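PDB 3SCY: hypothetical bacterial 6-phosphogluconolactonase from Bacteroides fragilis, which probably hydrolyses 6-phosphogluconolactone to 6-phosphogluconate as a seven-bladed beta-propeller lactonase. Local coordinates for residues A[14-19]-A[30-35]; A[52-57]-A[354-359]; A[121-126]-A[137-142]. All blocks are in the same frame, centred on the assembly; numbering follows the deposited sequence.

Contact 1 (A[14-19]-A[30-35]); sequences LTMLVG and YTFRFN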
ATOM      1  N   LEU A  14     -11.178 -13.977  -8.057  1.00 26.29           N
ATOM      2  CA  LEU A  14     -10.619 -12.639  -8.123  1.00 24.87           C
ATOM      3  C   LEU A  14      -9.469 -12.595  -9.121  1.00 27.44           C
ATOM      4  O   LEU A  14      -8.833 -13.621  -9.369  1.00 25.93           O
ATOM      5  CB  LEU A  14     -10.068 -12.259  -6.727  1.00 25.09           C
ATOM      6  CG  LEU A  14     -11.022 -12.261  -5.516  1.00 31.42           C
ATOM      7  CD1 LEU A  14     -10.220 -12.327  -4.217  1.00 30.56           C
ATOM      8  CD2 LEU A  14     -11.854 -10.987  -5.488  1.00 36.80           C
ATOM      9  N   THR A  15      -9.158 -11.411  -9.657  1.00 23.39           N
ATOM     10  CA  THR A  15      -7.955 -11.248 -10.463  1.00 22.95           C
ATOM     11  C   THR A  15      -6.949 -10.556  -9.576  1.00 24.19           C
ATOM     12  O   THR A  15      -7.243  -9.500  -9.028  1.00 24.59           O
ATOM     13  CB  THR A  15      -8.193 -10.524 -11.787  1.00 26.26           C
ATOM     14  OG1 THR A  15      -9.142 -11.304 -12.493  1.00 25.26           O
ATOM     15  CG2 THR A  15      -6.915 -10.465 -12.642  1.00 25.87           C
HETATM   16  N   MSE A  16      -5.778 -11.149  -9.429  1.00 20.92           N
HETATM   17  CA  MSE A  16      -4.737 -10.618  -8.565  1.00 19.23           C
HETATM   18  C   MSE A  16      -3.568 -10.097  -9.405  1.00 22.58           C
HETATM   19  O   MSE A  16      -3.087 -10.789 -10.305  1.00 21.44           O
HETATM   20  CB  MSE A  16      -4.266 -11.701  -7.588  1.00 20.05           C
HETATM   21  CG  MSE A  16      -3.160 -11.206  -6.648  1.00 21.27           C
HETATM   22 SE   MSE A  16      -2.790 -12.484  -5.257  0.75 23.66          SE
HETATM   23  CE  MSE A  16      -1.933 -13.650  -6.179  1.00 22.50           C
ATOM     24  N   LEU A  17      -3.088  -8.925  -9.050  1.00 19.36           N
ATOM     25  CA  LEU A  17      -1.916  -8.276  -9.613  1.00 18.87           C
ATOM     26  C   LEU A  17      -0.787  -8.440  -8.626  1.00 20.85           C
ATOM     27  O   LEU A  17      -0.977  -8.218  -7.422  1.00 19.29           O
ATOM     28  CB  LEU A  17      -2.198  -6.787  -9.836  1.00 18.01           C
ATOM     29  CG  LEU A  17      -3.320  -6.437 -10.830  1.00 23.03           C
ATOM     30  CD1 LEU A  17      -3.844  -5.002 -10.566  1.00 24.35           C
ATOM     31  CD2 LEU A  17      -2.768  -6.405 -12.263  1.00 26.63           C
ATOM     32  N   VAL A  18       0.401  -8.810  -9.120  1.00 19.63           N
ATOM     33  CA  VAL A  18       1.566  -8.976  -8.266  1.00 17.30           C
ATOM     34  C   VAL A  18       2.703  -8.119  -8.789  1.00 19.44           C
ATOM     35  O   VAL A  18       3.198  -8.370  -9.892  1.00 19.79           O
ATOM     36  CB  VAL A  18       2.007 -10.451  -8.168  1.00 20.47           C
ATOM     37  CG1 VAL A  18       3.243 -10.594  -7.270  1.00 20.44           C
ATOM     38  CG2 VAL A  18       0.854 -11.326  -7.665  1.00 20.29           C
ATOM     39  N   GLY A  19       3.107  -7.146  -7.980  1.00 16.95           N
ATOM     40  CA  GLY A  19       4.279  -6.316  -8.247  1.00 17.73           C
ATOM     41  C   GLY A  19       5.497  -6.981  -7.617  1.00 19.81           C
ATOM     42  O   GLY A  19       5.386  -7.709  -6.622  1.00 20.02           O
ATOM     43  N   TYR A  30       2.984  -9.766 -12.509  1.00 19.18           N
ATOM     44  CA  TYR A  30       2.383 -11.062 -12.772  1.00 20.05           C
ATOM     45  C   TYR A  30       0.925 -10.999 -12.383  1.00 24.05           C
ATOM     46  O   TYR A  30       0.568 -10.336 -11.396  1.00 22.72           O
ATOM     47  CB  TYR A  30       3.112 -12.161 -11.999  1.00 20.69           C
ATOM     48  CG  TYR A  30       4.532 -12.383 -12.460  1.00 22.38           C
ATOM     49  CD1 TYR A  30       5.582 -11.637 -11.930  1.00 23.42           C
ATOM     50  CD2 TYR A  30       4.825 -13.297 -13.470  1.00 24.83           C
ATOM     51  CE1 TYR A  30       6.887 -11.804 -12.384  1.00 26.58           C
ATOM     52  CE2 TYR A  30       6.128 -13.467 -13.940  1.00 27.31           C
ATOM     53  CZ  TYR A  30       7.159 -12.736 -13.371  1.00 34.96           C
ATOM     54  OH  TYR A  30       8.449 -12.874 -13.812  1.00 38.48           O
ATOM     55  N   THR A  31       0.073 -11.661 -13.169  1.00 21.57           N
ATOM     56  CA  THR A  31      -1.355 -11.698 -12.874  1.00 20.73           C
ATOM     57  C   THR A  31      -1.817 -13.140 -12.699  1.00 23.56           C
ATOM     58  O   THR A  31      -1.281 -14.053 -13.338  1.00 23.67           O
ATOM     59  CB  THR A  31      -2.179 -10.984 -13.915  1.00 22.67           C
ATOM     60  OG1 THR A  31      -1.966 -11.607 -15.176  1.00 23.33           O
ATOM     61  CG2 THR A  31      -1.854  -9.488 -14.005  1.00 21.90           C
ATOM     62  N   PHE A  32      -2.797 -13.325 -11.811  1.00 20.94           N
ATOM     63  CA  PHE A  32      -3.327 -14.641 -11.428  1.00 21.47           C
ATOM     64  C   PHE A  32      -4.810 -14.589 -11.195  1.00 26.12           C
ATOM     65  O   PHE A  32      -5.339 -13.552 -10.807  1.00 25.19           O
ATOM     66  CB  PHE A  32      -2.667 -15.130 -10.092  1.00 23.04           C
ATOM     67  CG  PHE A  32      -1.160 -15.264 -10.096  1.00 23.35           C
ATOM     68  CD1 PHE A  32      -0.346 -14.151  -9.898  1.00 24.38           C
ATOM     69  CD2 PHE A  32      -0.557 -16.494 -10.313  1.00 25.97           C
ATOM     70  CE1 PHE A  32       1.042 -14.267  -9.932  1.00 25.49           C
ATOM     71  CE2 PHE A  32       0.836 -16.604 -10.391  1.00 28.77           C
ATOM     72  CZ  PHE A  32       1.627 -15.488 -10.176  1.00 25.13           C
ATOM     73  N   ARG A  33      -5.476 -15.736 -11.346  1.00 24.55           N
ATOM     74  CA  ARG A  33      -6.827 -15.865 -10.859  1.00 24.97           C
ATOM     75  C   ARG A  33      -6.691 -16.409  -9.434  1.00 27.81           C
ATOM     76  O   ARG A  33      -5.869 -17.294  -9.213  1.00 30.32           O
ATOM     77  CB  ARG A  33      -7.679 -16.796 -11.732  1.00 27.20           C
ATOM     78  CG  ARG A  33      -9.176 -16.515 -11.554  1.00 34.49           C
ATOM     79  CD  ARG A  33      -9.599 -15.264 -12.319  1.00 41.67           C
ATOM     80  NE  ARG A  33      -9.559 -15.551 -13.748  1.00 43.17           N
ATOM     81  CZ  ARG A  33      -9.531 -14.666 -14.734  1.00 45.34           C
ATOM     82  NH1 ARG A  33      -9.518 -13.361 -14.471  1.00 42.62           N
ATOM     83  NH2 ARG A  33      -9.483 -15.074 -15.991  1.00 40.17           N
ATOM     84  N   PHE A  34      -7.427 -15.869  -8.466  1.00 24.41           N
ATOM     85  CA  PHE A  34      -7.356 -16.396  -7.095  1.00 23.76           C
ATOM     86  C   PHE A  34      -8.775 -16.657  -6.592  1.00 27.78           C
ATOM     87  O   PHE A  34      -9.593 -15.732  -6.572  1.00 26.26           O
ATOM     88  CB  PHE A  34      -6.593 -15.431  -6.144  1.00 23.58           C
ATOM     89  CG  PHE A  34      -6.514 -15.998  -4.738  1.00 24.22           C
ATOM     90  CD1 PHE A  34      -5.548 -16.952  -4.401  1.00 26.49           C
ATOM     91  CD2 PHE A  34      -7.442 -15.629  -3.768  1.00 24.82           C
ATOM     92  CE1 PHE A  34      -5.508 -17.511  -3.121  1.00 27.03           C
ATOM     93  CE2 PHE A  34      -7.386 -16.179  -2.482  1.00 27.58           C
ATOM     94  CZ  PHE A  34      -6.429 -17.125  -2.172  1.00 26.64           C
ATOM     95  N   ASN A  35      -9.064 -17.900  -6.159  1.00 27.12           N
ATOM     96  CA  ASN A  35     -10.399 -18.214  -5.665  1.00 26.82           C
ATOM     97  C   ASN A  35     -10.472 -17.923  -4.161  1.00 28.78           C
ATOM     98  O   ASN A  35      -9.781 -18.582  -3.382  1.00 28.61           O
ATOM     99  CB  ASN A  35     -10.742 -19.664  -5.980  1.00 31.33           C
ATOM    100  CG  ASN A  35     -12.182 -19.981  -5.762  1.00 37.55           C
ATOM    101  OD1 ASN A  35     -12.762 -19.687  -4.705  1.00 37.13           O
ATOM    102  ND2 ASN A  35     -12.811 -20.541  -6.776  1.00 36.47           N
TER
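The Phe32 ring is met obliquely by two neighbours of strand 14-19: Val18 CG2, 3.7 Å from Phe32 CE1, and the terminal methyl of selenomethionine Met16, whose CE lies 4.1 Å from Phe32 CD1. The Met16 chain runs out extended and bends only at its last torsion (chi3 74°), which turns CE back toward the ring. Phe34 is touched at its edge, with Leu14 CD1 near the ring plane and 4.3 Å from CD2 of Phe34. On the other side of the sheet, the Arg33 guanidinium has Thr15 OG1 at its edge and in its plane, with NH1 of Arg33 2.9 Å from that oxygen. Both groups are hydrogen-bonded to the carbonyl of Lys84, and Arg33 NH2 reaches that of Glu85, so two of its nitrogens are tied to the loop after strand 76-83. Nearby, Leu17 CD2 and Thr31 CG2 run side by side 3.7 Å apart, while Thr31 OG1 bonds to Gly87 O.

Six backbone hydrogen bonds, two at each of the pairs Leu14-Phe34, Met16-Phe32 and Val18-Tyr30, hold the strands together. The bond from Met16 N to Phe32 O is almost straight (2.8 Å, 178°). Leu17, Thr15 and Thr31 pack on Phe82 of the following blade, whereas Met16 and Val18 lean on side chains of strand 354-360. With their N-to-C directions at 142°, the twisted strands form an antiparallel beta hairpin, the middle of a four-stranded blade of the seven-bladed beta-propeller.

Contact 2 (A[52-57]-A[354-359]); sequences PSYLIP and PVCLKF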
ATOM      1  N   PRO A  52       8.372  -2.774 -10.672  1.00 18.52           N
ATOM      2  CA  PRO A  52       7.001  -2.339 -10.352  1.00 17.40           C
ATOM      3  C   PRO A  52       6.653  -2.754  -8.905  1.00 19.01           C
ATOM      4  O   PRO A  52       5.862  -3.681  -8.667  1.00 17.82           O
ATOM      5  CB  PRO A  52       6.171  -3.082 -11.398  1.00 19.91           C
ATOM      6  CG  PRO A  52       6.905  -4.378 -11.600  1.00 23.84           C
ATOM      7  CD  PRO A  52       8.374  -4.068 -11.405  1.00 20.67           C
ATOM      8  N   SER A  53       7.332  -2.111  -7.925  1.00 16.16           N
ATOM      9  CA  SER A  53       7.219  -2.552  -6.529  1.00 15.32           C
ATOM     10  C   SER A  53       5.889  -2.193  -5.855  1.00 18.37           C
ATOM     11  O   SER A  53       5.580  -2.708  -4.774  1.00 18.04           O
ATOM     12  CB  SER A  53       8.375  -2.021  -5.706  1.00 19.07           C
ATOM     13  OG  SER A  53       8.260  -0.614  -5.648  1.00 17.59           O
ATOM     14  N   TYR A  54       5.127  -1.315  -6.476  1.00 16.54           N
ATOM     15  CA  TYR A  54       3.803  -0.962  -6.007  1.00 15.31           C
ATOM     16  C   TYR A  54       2.971  -0.655  -7.220  1.00 15.98           C
ATOM     17  O   TYR A  54       3.452  -0.044  -8.179  1.00 17.13           O
ATOM     18  CB  TYR A  54       3.812   0.233  -5.002  1.00 16.43           C
ATOM     19  CG  TYR A  54       2.703   0.106  -3.984  1.00 18.73           C
ATOM     20  CD1 TYR A  54       2.876  -0.666  -2.835  1.00 21.52           C
ATOM     21  CD2 TYR A  54       1.437   0.641  -4.229  1.00 20.00           C
ATOM     22  CE1 TYR A  54       1.818  -0.918  -1.964  1.00 25.68           C
ATOM     23  CE2 TYR A  54       0.373   0.411  -3.344  1.00 20.00           C
ATOM     24  CZ  TYR A  54       0.577  -0.370  -2.216  1.00 25.06           C
ATOM     25  OH  TYR A  54      -0.443  -0.642  -1.322  1.00 30.03           O
ATOM     26  N   LEU A  55       1.730  -1.070  -7.178  1.00 13.10           N
ATOM     27  CA  LEU A  55       0.810  -0.831  -8.272  1.00 14.11           C
ATOM     28  C   LEU A  55      -0.607  -0.751  -7.740  1.00 17.24           C
ATOM     29  O   LEU A  55      -0.915  -1.224  -6.642  1.00 16.38           O
ATOM     30  CB  LEU A  55       0.927  -1.934  -9.360  1.00 16.59           C
ATOM     31  CG  LEU A  55       0.868  -3.402  -8.905  1.00 21.27           C
ATOM     32  CD1 LEU A  55      -0.547  -3.849  -8.648  1.00 24.32           C
ATOM     33  CD2 LEU A  55       1.410  -4.310  -9.989  1.00 23.51           C
ATOM     34  N   ILE A  56      -1.466  -0.166  -8.559  1.00 15.02           N
ATOM     35  CA  ILE A  56      -2.876  -0.035  -8.229  1.00 14.53           C
ATOM     36  C   ILE A  56      -3.719  -0.169  -9.440  1.00 16.64           C
ATOM     37  O   ILE A  56      -3.370   0.336 -10.500  1.00 17.00           O
ATOM     38  CB  ILE A  56      -3.171   1.353  -7.529  1.00 17.64           C
ATOM     39  CG1 ILE A  56      -2.761   2.571  -8.379  1.00 18.10           C
ATOM     40  CG2 ILE A  56      -2.655   1.402  -6.074  1.00 18.52           C
ATOM     41  CD1 ILE A  56      -3.473   3.853  -7.907  1.00 22.42           C
ATOM     42  N   PRO A  57      -4.906  -0.770  -9.289  1.00 15.28           N
ATOM     43  CA  PRO A  57      -5.868  -0.718 -10.390  1.00 15.83           C
ATOM     44  C   PRO A  57      -6.677   0.575 -10.308  1.00 18.80           C
ATOM     45  O   PRO A  57      -6.820   1.142  -9.205  1.00 19.80           O
ATOM     46  CB  PRO A  57      -6.781  -1.912 -10.112  1.00 17.73           C
ATOM     47  CG  PRO A  57      -6.757  -2.036  -8.578  1.00 21.41           C
ATOM     48  CD  PRO A  57      -5.438  -1.473  -8.092  1.00 17.23           C
ATOM     49  N   PRO A 354       8.168 -11.049  -4.829  1.00 19.92           N
ATOM     50  CA  PRO A 354       6.861 -10.382  -4.807  1.00 18.08           C
ATOM     51  C   PRO A 354       6.801  -9.373  -3.686  1.00 19.48           C
ATOM     52  O   PRO A 354       7.221  -9.692  -2.551  1.00 19.08           O
ATOM     53  CB  PRO A 354       5.869 -11.524  -4.581  1.00 19.34           C
ATOM     54  CG  PRO A 354       6.666 -12.546  -3.762  1.00 23.33           C
ATOM     55  CD  PRO A 354       8.082 -12.443  -4.322  1.00 21.34           C
ATOM     56  N   VAL A 355       6.307  -8.156  -3.993  1.00 18.05           N
ATOM     57  CA  VAL A 355       6.251  -7.086  -2.984  1.00 16.13           C
ATOM     58  C   VAL A 355       4.949  -6.274  -3.030  1.00 18.08           C
ATOM     59  O   VAL A 355       4.838  -5.307  -2.284  1.00 17.63           O
ATOM     60  CB  VAL A 355       7.498  -6.137  -3.077  1.00 19.46           C
ATOM     61  CG1 VAL A 355       8.796  -6.855  -2.682  1.00 20.43           C
ATOM     62  CG2 VAL A 355       7.649  -5.518  -4.470  1.00 18.90           C
ATOM     63  N   CYS A 356       3.972  -6.620  -3.892  1.00 15.17           N
ATOM     64  CA  CYS A 356       2.724  -5.864  -3.903  1.00 15.58           C
ATOM     65  C   CYS A 356       1.634  -6.738  -4.422  1.00 19.81           C
ATOM     66  O   CYS A 356       1.791  -7.286  -5.499  1.00 20.91           O
ATOM     67  CB  CYS A 356       2.838  -4.589  -4.723  1.00 15.75           C
ATOM     68  SG  CYS A 356       1.341  -3.572  -4.655  1.00 17.71           S
ATOM     69  N   LEU A 357       0.542  -6.879  -3.664  1.00 15.97           N
ATOM     70  CA  LEU A 357      -0.610  -7.666  -4.044  1.00 15.49           C
ATOM     71  C   LEU A 357      -1.820  -6.778  -4.114  1.00 18.19           C
ATOM     72  O   LEU A 357      -2.073  -6.005  -3.179  1.00 16.27           O
ATOM     73  CB  LEU A 357      -0.877  -8.785  -3.023  1.00 15.19           C
ATOM     74  CG  LEU A 357       0.319  -9.681  -2.663  1.00 18.91           C
ATOM     75  CD1 LEU A 357      -0.084 -10.713  -1.604  1.00 18.66           C
ATOM     76  CD2 LEU A 357       0.868 -10.383  -3.891  1.00 20.48           C
ATOM     77  N   LYS A 358      -2.569  -6.874  -5.214  1.00 16.31           N
ATOM     78  CA  LYS A 358      -3.822  -6.142  -5.360  1.00 16.32           C
ATOM     79  C   LYS A 358      -4.861  -7.000  -6.016  1.00 20.25           C
ATOM     80  O   LYS A 358      -4.507  -7.892  -6.787  1.00 20.54           O
ATOM     81  CB  LYS A 358      -3.637  -4.859  -6.209  1.00 16.38           C
ATOM     82  CG  LYS A 358      -2.749  -3.789  -5.568  1.00 15.61           C
ATOM     83  CD  LYS A 358      -3.390  -3.100  -4.369  1.00 17.50           C
ATOM     84  CE  LYS A 358      -2.395  -2.167  -3.739  1.00 21.54           C
ATOM     85  NZ  LYS A 358      -3.040  -1.316  -2.695  1.00 27.25           N
ATOM     86  N   PHE A 359      -6.148  -6.762  -5.707  1.00 17.62           N
ATOM     87  CA  PHE A 359      -7.232  -7.497  -6.369  1.00 18.81           C
ATOM     88  C   PHE A 359      -8.082  -6.568  -7.196  1.00 23.56           C
ATOM     89  O   PHE A 359      -8.248  -5.400  -6.852  1.00 22.39           O
ATOM     90  CB  PHE A 359      -8.169  -8.200  -5.365  1.00 21.44           C
ATOM     91  CG  PHE A 359      -7.562  -9.345  -4.590  1.00 22.08           C
ATOM     92  CD1 PHE A 359      -7.006 -10.440  -5.250  1.00 24.71           C
ATOM     93  CD2 PHE A 359      -7.619  -9.373  -3.192  1.00 21.51           C
ATOM     94  CE1 PHE A 359      -6.451 -11.496  -4.538  1.00 26.15           C
ATOM     95  CE2 PHE A 359      -7.084 -10.442  -2.478  1.00 24.14           C
ATOM     96  CZ  PHE A 359      -6.520 -11.511  -3.150  1.00 24.92           C
TER
HETATM   97  O   HOH W   1       6.059  -2.905  -2.016  1.00 18.37           O
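Lys358 slides past Leu55 to the Tyr54 hydroxyl. Its CB starts toward segment 52-57, 4.1 Å from Leu55 CD1, and CG follows at 3.3 Å from Leu55 O. A bend at chi2 (-71°) carries the chain along this carbonyl, with Lys358 CE 3.4 Å from Leu55 O, and the tip then crosses Tyr54 at about a right angle. There NZ of Lys358 donates a hydrogen bond to Tyr54 OH (3.0 Å). Leu55 O itself is buried against the methylenes and has no hydrogen-bond partner in the model.

Cys356 SG sits over the centre of one face of the Tyr54 ring, 13° off the normal, a sulfur-aromatic contact. The same sulfur accepts a long bond from Leu55 N (3.6 Å, 155°). A water lies 2.8 Å from Ser53 O and 2.7 Å from Val355 O, within hydrogen-bonding distance of both.

Along one edge strand 354-359 hydrogen-bonds to strand 13-20, where Val355 and Cys356 together face Gly19 in a classic beta bulge. Strand 55-57 instead pairs with strand 63-68, so this contact joins the innermost strands of adjacent blades, with Tyr54 stacked on Tyr104 beyond.

Contact 3 (A[121-126]-A[137-142]); sequences SITVFP and SDVIEF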
ATOM      1  N   SER A 121       9.717  13.318  -1.539  1.00 21.58           N
ATOM      2  CA  SER A 121       8.767  14.159  -2.231  1.00 19.73           C
ATOM      3  C   SER A 121       7.575  13.322  -2.649  1.00 22.01           C
ATOM      4  O   SER A 121       7.580  12.086  -2.511  1.00 21.39           O
ATOM      5  CB  SER A 121       9.428  14.772  -3.471  1.00 23.90           C
ATOM      6  OG  SER A 121       9.872  13.751  -4.354  1.00 26.09           O
ATOM      7  N   ILE A 122       6.562  14.004  -3.207  1.00 20.57           N
ATOM      8  CA  ILE A 122       5.403  13.370  -3.798  1.00 18.17           C
ATOM      9  C   ILE A 122       5.191  13.998  -5.172  1.00 21.48           C
ATOM     10  O   ILE A 122       5.484  15.192  -5.380  1.00 21.17           O
ATOM     11  CB  ILE A 122       4.116  13.410  -2.936  1.00 20.11           C
ATOM     12  CG1 ILE A 122       3.639  14.861  -2.692  1.00 21.37           C
ATOM     13  CG2 ILE A 122       4.328  12.637  -1.628  1.00 19.06           C
ATOM     14  CD1 ILE A 122       2.267  14.933  -1.960  1.00 25.26           C
ATOM     15  N   THR A 123       4.777  13.180  -6.126  1.00 17.27           N
ATOM     16  CA  THR A 123       4.566  13.650  -7.498  1.00 16.78           C
ATOM     17  C   THR A 123       3.106  13.442  -7.894  1.00 19.82           C
ATOM     18  O   THR A 123       2.538  12.382  -7.641  1.00 18.24           O
ATOM     19  CB  THR A 123       5.524  12.929  -8.485  1.00 20.08           C
ATOM     20  OG1 THR A 123       6.861  13.120  -8.046  1.00 20.61           O
ATOM     21  CG2 THR A 123       5.407  13.487  -9.920  1.00 21.59           C
ATOM     22  N   VAL A 124       2.516  14.447  -8.559  1.00 19.16           N
ATOM     23  CA  VAL A 124       1.144  14.394  -9.051  1.00 18.73           C
ATOM     24  C   VAL A 124       1.181  14.287 -10.567  1.00 20.69           C
ATOM     25  O   VAL A 124       1.902  15.075 -11.204  1.00 20.99           O
ATOM     26  CB  VAL A 124       0.357  15.683  -8.618  1.00 21.01           C
ATOM     27  CG1 VAL A 124      -1.072  15.682  -9.148  1.00 19.35           C
ATOM     28  CG2 VAL A 124       0.365  15.837  -7.097  1.00 21.43           C
ATOM     29  N   PHE A 125       0.383  13.353 -11.128  1.00 17.74           N
ATOM     30  CA  PHE A 125       0.222  13.218 -12.573  1.00 17.77           C
ATOM     31  C   PHE A 125      -1.246  13.291 -12.927  1.00 20.18           C
ATOM     32  O   PHE A 125      -2.001  12.447 -12.441  1.00 19.04           O
ATOM     33  CB  PHE A 125       0.766  11.867 -13.105  1.00 18.61           C
ATOM     34  CG  PHE A 125       2.192  11.509 -12.794  1.00 18.62           C
ATOM     35  CD1 PHE A 125       2.521  10.895 -11.593  1.00 18.39           C
ATOM     36  CD2 PHE A 125       3.200  11.731 -13.724  1.00 19.60           C
ATOM     37  CE1 PHE A 125       3.829  10.520 -11.315  1.00 19.96           C
ATOM     38  CE2 PHE A 125       4.518  11.402 -13.427  1.00 20.92           C
ATOM     39  CZ  PHE A 125       4.829  10.786 -12.227  1.00 19.49           C
ATOM     40  N   PRO A 126      -1.672  14.189 -13.836  1.00 18.34           N
ATOM     41  CA  PRO A 126      -3.059  14.128 -14.308  1.00 17.65           C
ATOM     42  C   PRO A 126      -3.246  12.866 -15.157  1.00 20.99           C
ATOM     43  O   PRO A 126      -2.311  12.438 -15.848  1.00 20.59           O
ATOM     44  CB  PRO A 126      -3.215  15.386 -15.186  1.00 19.05           C
ATOM     45  CG  PRO A 126      -1.991  16.249 -14.878  1.00 23.18           C
ATOM     46  CD  PRO A 126      -0.905  15.254 -14.515  1.00 19.99           C
ATOM     47  N   SER A 137       2.343  17.147 -13.047  1.00 22.02           N
ATOM     48  CA  SER A 137       1.828  18.521 -12.939  1.00 21.10           C
ATOM     49  C   SER A 137       2.320  19.176 -11.661  1.00 25.81           C
ATOM     50  O   SER A 137       2.285  20.402 -11.558  1.00 27.27           O
ATOM     51  CB  SER A 137       0.304  18.550 -12.978  1.00 22.77           C
ATOM     52  OG  SER A 137      -0.193  17.677 -11.975  1.00 24.12           O
ATOM     53  N   ASP A 138       2.821  18.378 -10.689  1.00 22.33           N
ATOM     54  CA  ASP A 138       3.358  18.929  -9.439  1.00 21.86           C
ATOM     55  C   ASP A 138       4.342  17.968  -8.812  1.00 23.51           C
ATOM     56  O   ASP A 138       4.158  16.762  -8.899  1.00 23.02           O
ATOM     57  CB  ASP A 138       2.209  19.216  -8.461  1.00 23.22           C
ATOM     58  CG  ASP A 138       2.473  20.247  -7.383  1.00 29.39           C
ATOM     59  OD1 ASP A 138       3.565  20.896  -7.417  1.00 30.56           O
ATOM     60  OD2 ASP A 138       1.551  20.497  -6.566  1.00 32.16           O
ATOM     61  N   VAL A 139       5.417  18.499  -8.244  1.00 21.58           N
ATOM     62  CA  VAL A 139       6.435  17.757  -7.474  1.00 22.47           C
ATOM     63  C   VAL A 139       6.566  18.545  -6.173  1.00 28.82           C
ATOM     64  O   VAL A 139       6.965  19.721  -6.206  1.00 28.87           O
ATOM     65  CB  VAL A 139       7.796  17.531  -8.196  1.00 27.26           C
ATOM     66  CG1 VAL A 139       8.781  16.746  -7.314  1.00 27.15           C
ATOM     67  CG2 VAL A 139       7.612  16.815  -9.524  1.00 26.70           C
ATOM     68  N   ILE A 140       6.147  17.939  -5.056  1.00 25.53           N
ATOM     69  CA  ILE A 140       6.110  18.608  -3.753  1.00 25.53           C
ATOM     70  C   ILE A 140       7.247  18.080  -2.902  1.00 28.92           C
ATOM     71  O   ILE A 140       7.256  16.896  -2.568  1.00 27.25           O
ATOM     72  CB  ILE A 140       4.709  18.445  -3.082  1.00 27.38           C
ATOM     73  CG1 ILE A 140       3.602  18.946  -4.041  1.00 27.79           C
ATOM     74  CG2 ILE A 140       4.646  19.188  -1.727  1.00 29.34           C
ATOM     75  CD1 ILE A 140       2.187  18.511  -3.754  1.00 33.19           C
ATOM     76  N   GLU A 141       8.229  18.940  -2.602  1.00 30.01           N
ATOM     77  CA  GLU A 141       9.407  18.562  -1.821  1.00 30.63           C
ATOM     78  C   GLU A 141       9.180  18.791  -0.339  1.00 34.84           C
ATOM     79  O   GLU A 141       8.415  19.683   0.055  1.00 36.87           O
ATOM     80  CB  GLU A 141      10.632  19.372  -2.284  1.00 33.70           C
ATOM     81  CG  GLU A 141      11.075  19.058  -3.705  1.00 46.24           C
ATOM     82  CD  GLU A 141      11.927  17.822  -3.929  1.00 63.71           C
ATOM     83  OE1 GLU A 141      12.420  17.225  -2.942  1.00 52.79           O
ATOM     84  OE2 GLU A 141      12.139  17.477  -5.114  1.00 49.68           O
ATOM     85  N   PHE A 142       9.827  17.967   0.486  1.00 28.25           N
ATOM     86  CA  PHE A 142       9.738  18.098   1.934  1.00 27.09           C
ATOM     87  C   PHE A 142      11.118  18.323   2.499  1.00 31.59           C
ATOM     88  O   PHE A 142      12.120  18.036   1.835  1.00 33.19           O
ATOM     89  CB  PHE A 142       9.084  16.856   2.570  1.00 25.69           C
ATOM     90  CG  PHE A 142       7.688  16.626   2.052  1.00 24.96           C
ATOM     91  CD1 PHE A 142       6.598  17.265   2.632  1.00 26.53           C
ATOM     92  CD2 PHE A 142       7.457  15.761   0.986  1.00 24.63           C
ATOM     93  CE1 PHE A 142       5.305  17.075   2.127  1.00 25.93           C
ATOM     94  CE2 PHE A 142       6.164  15.577   0.474  1.00 25.57           C
ATOM     95  CZ  PHE A 142       5.093  16.219   1.062  1.00 23.56           C
TER
HETATM   96  O   HOH W   2      11.783  15.079  -5.791  1.00 28.87           O
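Ile122 and Ile140 lie side by side as a hydrogen-bonded pair, and their first torsions decide which branches touch: Ile122 CG1 stands between its backbone N and carbonyl carbon (chi1 63°), while Ile140 CG1 lies beside its own N, opposite the carbonyl carbon (chi1 -55°). Ile122 CG1 thereby meets Ile140 CB at 3.8 Å. The remaining branch, Ile122 CG2, comes 4.1 Å from Phe142 CE2, and Ser121 CA and Ile122 N lie at the edge of that ring. The backbone beneath is tightly paired, with Ile140 N bonded to Ile122 O at 2.8 Å and 172°.

Toward the other end, Val124 CG1 touches Ser137 OG at 3.6 Å, and Ser137 CB and OG also touch CG and CD of Pro126. Ser137 and Asp138 both face Val124 in a classic beta bulge. Val124 O consequently takes Ser137 N at 2.8 Å and, weakly, Asp138 N at 3.5 Å. Val124 N returns a bond to Asp138 O.

On the opposite face, Thr123 and Val139 pack alongside each other, Thr123 OG1 being engaged by Thr97 O and Asn116 ND2. Ser121 OG, which also bonds to Asn116, donates to a water at 2.7 Å; the water in turn donates a hydrogen bond to Glu141 OE2, at a rather short distance.

The hairpin is therefore two-sided. Ile122 and Ile140 pack on Phe182 and Leu197 of the next blade, Val124 on Leu197 and Phe196, and Phe142 stacks on His180, whereas Ser121 and Glu141 are bridged through water, consistent with an ionised carboxylate near the surface.

How the contacts relate
From the N terminus, contact 1 closes first, a short hairpin between neighbouring strands of the blade that opens the chain. Contact 2 begins next at 52-57 and closes only at the C terminus, spanning almost 300 residues. Contact 3, another local hairpin, falls within that span; no two contacts interleave. Strand 354-360 completes the sheet begun by strands 13-20, 28-35 and 41-48, the closure that seals a propeller ring, so contacts 1 and 2 touch through this shared sheet, for example at Leu17 and Leu55. Contact 3 lies at the outer edge of the blade formed by 102-141, its centre about 30 Å from that of contact 1.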